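Local structure of cyclohexadienyl dehydratase (Synthetic construct, 5JOS) at residues 50-55 with 238-243. The protein probably catalyses the dehydration and decarboxylation of prephenate, and the related reaction of arogenate, in phenylalanine biosynthesis, on a scaffold shared with solute-binding proteins. Residues are numbered along the deposited sequence; the frame is centred on the assembly and turned at random.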
loop_
_atom_site.group_PDB
_atom_site.type_symbol
_atom_site.label_atom_id
_atom_site.label_comp_id
_atom_site.label_asym_id
_atom_site.label_seq_id
_atom_site.Cartn_x
_atom_site.Cartn_y
_atom_site.Cartn_z
ATOM N N ILE A 50 -3.810 7.950 -7.919
ATOM C CA ILE A 50 -4.208 8.927 -8.906
ATOM C C ILE A 50 -4.926 9.982 -8.157
ATOM O O ILE A 50 -4.649 11.171 -8.401
ATOM C CB ILE A 50 -5.062 8.334 -9.993
ATOM C CG1 ILE A 50 -4.366 7.172 -10.656
ATOM C CG2 ILE A 50 -5.544 9.381 -11.016
ATOM C CD1 ILE A 50 -3.051 7.452 -11.331
ATOM N N ASP A 51 -5.803 9.572 -7.221
ATOM C CA ASP A 51 -6.416 10.515 -6.349
ATOM C C ASP A 51 -5.332 11.288 -5.541
ATOM O O ASP A 51 -5.440 12.505 -5.308
ATOM C CB ASP A 51 -7.348 9.833 -5.363
ATOM C CG ASP A 51 -8.622 9.375 -5.962
ATOM O OD1 ASP A 51 -8.845 9.569 -7.175
ATOM O OD2 ASP A 51 -9.483 8.891 -5.170
ATOM N N VAL A 52 -4.371 10.586 -4.963
ATOM C CA VAL A 52 -3.346 11.268 -4.113
ATOM C C VAL A 52 -2.510 12.237 -4.976
ATOM O O VAL A 52 -2.237 13.336 -4.589
ATOM C CB VAL A 52 -2.378 10.224 -3.518
ATOM C CG1 VAL A 52 -1.247 10.842 -2.752
ATOM C CG2 VAL A 52 -3.083 9.263 -2.593
ATOM N N ALA A 53 -2.121 11.805 -6.165
ATOM C CA ALA A 53 -1.365 12.642 -7.056
ATOM C C ALA A 53 -2.048 13.970 -7.289
ATOM O O ALA A 53 -1.408 14.990 -7.289
ATOM C CB ALA A 53 -1.159 11.959 -8.381
ATOM N N LYS A 54 -3.364 13.953 -7.501
ATOM C CA LYS A 54 -4.079 15.161 -7.744
ATOM C C LYS A 54 -4.083 16.028 -6.560
ATOM O O LYS A 54 -4.027 17.217 -6.646
ATOM C CB LYS A 54 -5.530 14.876 -8.102
ATOM C CG LYS A 54 -5.530 14.242 -9.452
ATOM C CD LYS A 54 -6.929 13.809 -9.833
ATOM C CE LYS A 54 -6.826 13.331 -11.270
ATOM N NZ LYS A 54 -8.115 12.677 -11.616
ATOM N N SER A 55 -4.195 15.435 -5.417
ATOM C CA SER A 55 -4.173 16.245 -4.213
ATOM C C SER A 55 -2.733 16.823 -3.923
ATOM O O SER A 55 -2.590 17.970 -3.513
ATOM C CB SER A 55 -4.791 15.350 -3.135
ATOM O OG SER A 55 -4.503 15.909 -1.917
ATOM N N GLU A 238 -7.531 7.869 5.542
ATOM C CA GLU A 238 -8.583 6.982 6.014
ATOM C C GLU A 238 -9.674 6.839 4.943
ATOM O O GLU A 238 -10.135 5.751 4.683
ATOM C CB GLU A 238 -9.249 7.522 7.276
ATOM C CG GLU A 238 -8.472 7.258 8.517
ATOM C CD GLU A 238 -9.009 8.040 9.704
ATOM O OE1 GLU A 238 -8.164 8.478 10.522
ATOM O OE2 GLU A 238 -10.253 8.248 9.810
ATOM N N LYS A 239 -10.080 7.959 4.343
ATOM C CA LYS A 239 -11.171 7.963 3.350
ATOM C C LYS A 239 -10.727 7.225 2.098
ATOM O O LYS A 239 -11.468 6.496 1.494
ATOM C CB LYS A 239 -11.554 9.391 2.964
ATOM C CG LYS A 239 -12.743 9.882 3.723
ATOM C CD LYS A 239 -12.368 10.481 5.062
ATOM C CE LYS A 239 -13.135 11.783 5.263
ATOM N NZ LYS A 239 -12.635 12.551 6.442
ATOM N N LEU A 240 -9.485 7.393 1.740
ATOM C CA LEU A 240 -8.930 6.661 0.634
ATOM C C LEU A 240 -8.868 5.165 0.870
ATOM O O LEU A 240 -9.130 4.364 -0.043
ATOM C CB LEU A 240 -7.515 7.160 0.344
ATOM C CG LEU A 240 -7.411 8.569 -0.244
ATOM C CD1 LEU A 240 -5.913 8.922 -0.382
ATOM C CD2 LEU A 240 -8.058 8.547 -1.606
ATOM N N TYR A 241 -8.462 4.764 2.073
ATOM C CA TYR A 241 -8.486 3.329 2.432
ATOM C C TYR A 241 -9.890 2.789 2.300
ATOM O O TYR A 241 -10.167 1.712 1.747
ATOM C CB TYR A 241 -8.047 3.129 3.883
ATOM C CG TYR A 241 -6.543 2.985 4.091
ATOM C CD1 TYR A 241 -5.662 3.812 3.444
ATOM C CD2 TYR A 241 -6.015 2.029 4.988
ATOM C CE1 TYR A 241 -4.301 3.720 3.637
ATOM C CE2 TYR A 241 -4.623 1.924 5.184
ATOM C CZ TYR A 241 -3.800 2.798 4.525
ATOM O OH TYR A 241 -2.422 2.741 4.665
ATOM N N GLU A 242 -10.821 3.563 2.788
ATOM C CA GLU A 242 -12.165 3.122 2.713
ATOM C C GLU A 242 -12.653 2.977 1.253
ATOM O O GLU A 242 -13.177 1.924 0.843
ATOM C CB GLU A 242 -12.962 4.123 3.492
ATOM C CG GLU A 242 -14.407 3.902 3.499
ATOM C CD GLU A 242 -14.993 4.929 4.425
ATOM O OE1 GLU A 242 -15.676 5.835 3.936
ATOM O OE2 GLU A 242 -14.646 4.894 5.624
ATOM N N LYS A 243 -12.493 4.051 0.499
ATOM C CA LYS A 243 -12.925 4.113 -0.885
ATOM C C LYS A 243 -12.253 3.013 -1.752
ATOM O O LYS A 243 -12.924 2.291 -2.478
ATOM C CB LYS A 243 -12.600 5.490 -1.451
ATOM C CG LYS A 243 -12.921 5.655 -2.920
ATOM C CD LYS A 243 -12.573 7.042 -3.466
ATOM C CE LYS A 243 -12.939 7.062 -4.948
ATOM N NZ LYS A 243 -12.429 8.270 -5.700
#
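D51 on helix 48-60 and K243 on helix 236-245 form a salt bridge beside a small apolar contact between V52 and L240. The CB of D51 points toward the other helix and lies 4.0 Å from L240 CD2. With CG beside the backbone N and anti to the carbonyl carbon (chi1 -74°), the carboxylate is carried to K243. At the tip, D51 OD2 takes a hydrogen bond from K243 NZ at 3.1 Å, on its syn lone pair, the side facing OD1. OD1 stays farther from that ammonium group, 4.1 Å from NZ. OD2 also accepts a hydrogen bond from the indole NE1 of W244, so two donors from the same helix grip one oxygen. L240 CD2 packs 3.9 Å from OD2. K243 reaches the carboxylate with a fully extended chain, its CG anti to the backbone N (chi1 176°). Its CD and CE also pass near OD2. Beside the charged pair, V52 CG2 meets L240 CD1 at 3.6 Å, the two side chains crossing at about a right angle. With an alanine here instead of D51, K243 and W244 would probably both lose their shared acceptor, and the tie between the helices would weaken. W227 of helix 218-233 packs on V52, and F48 touches L240. Over segments 50-55 and 238-243 the axes run roughly antiparallel, at 154°, and approach to 11.7 Å, so the contact depends on side chains that span the gap. It joins the C-terminal helix to an early helix, consistent with the periplasmic binding protein fold, in which the chain's end usually returns to the lobe holding its start.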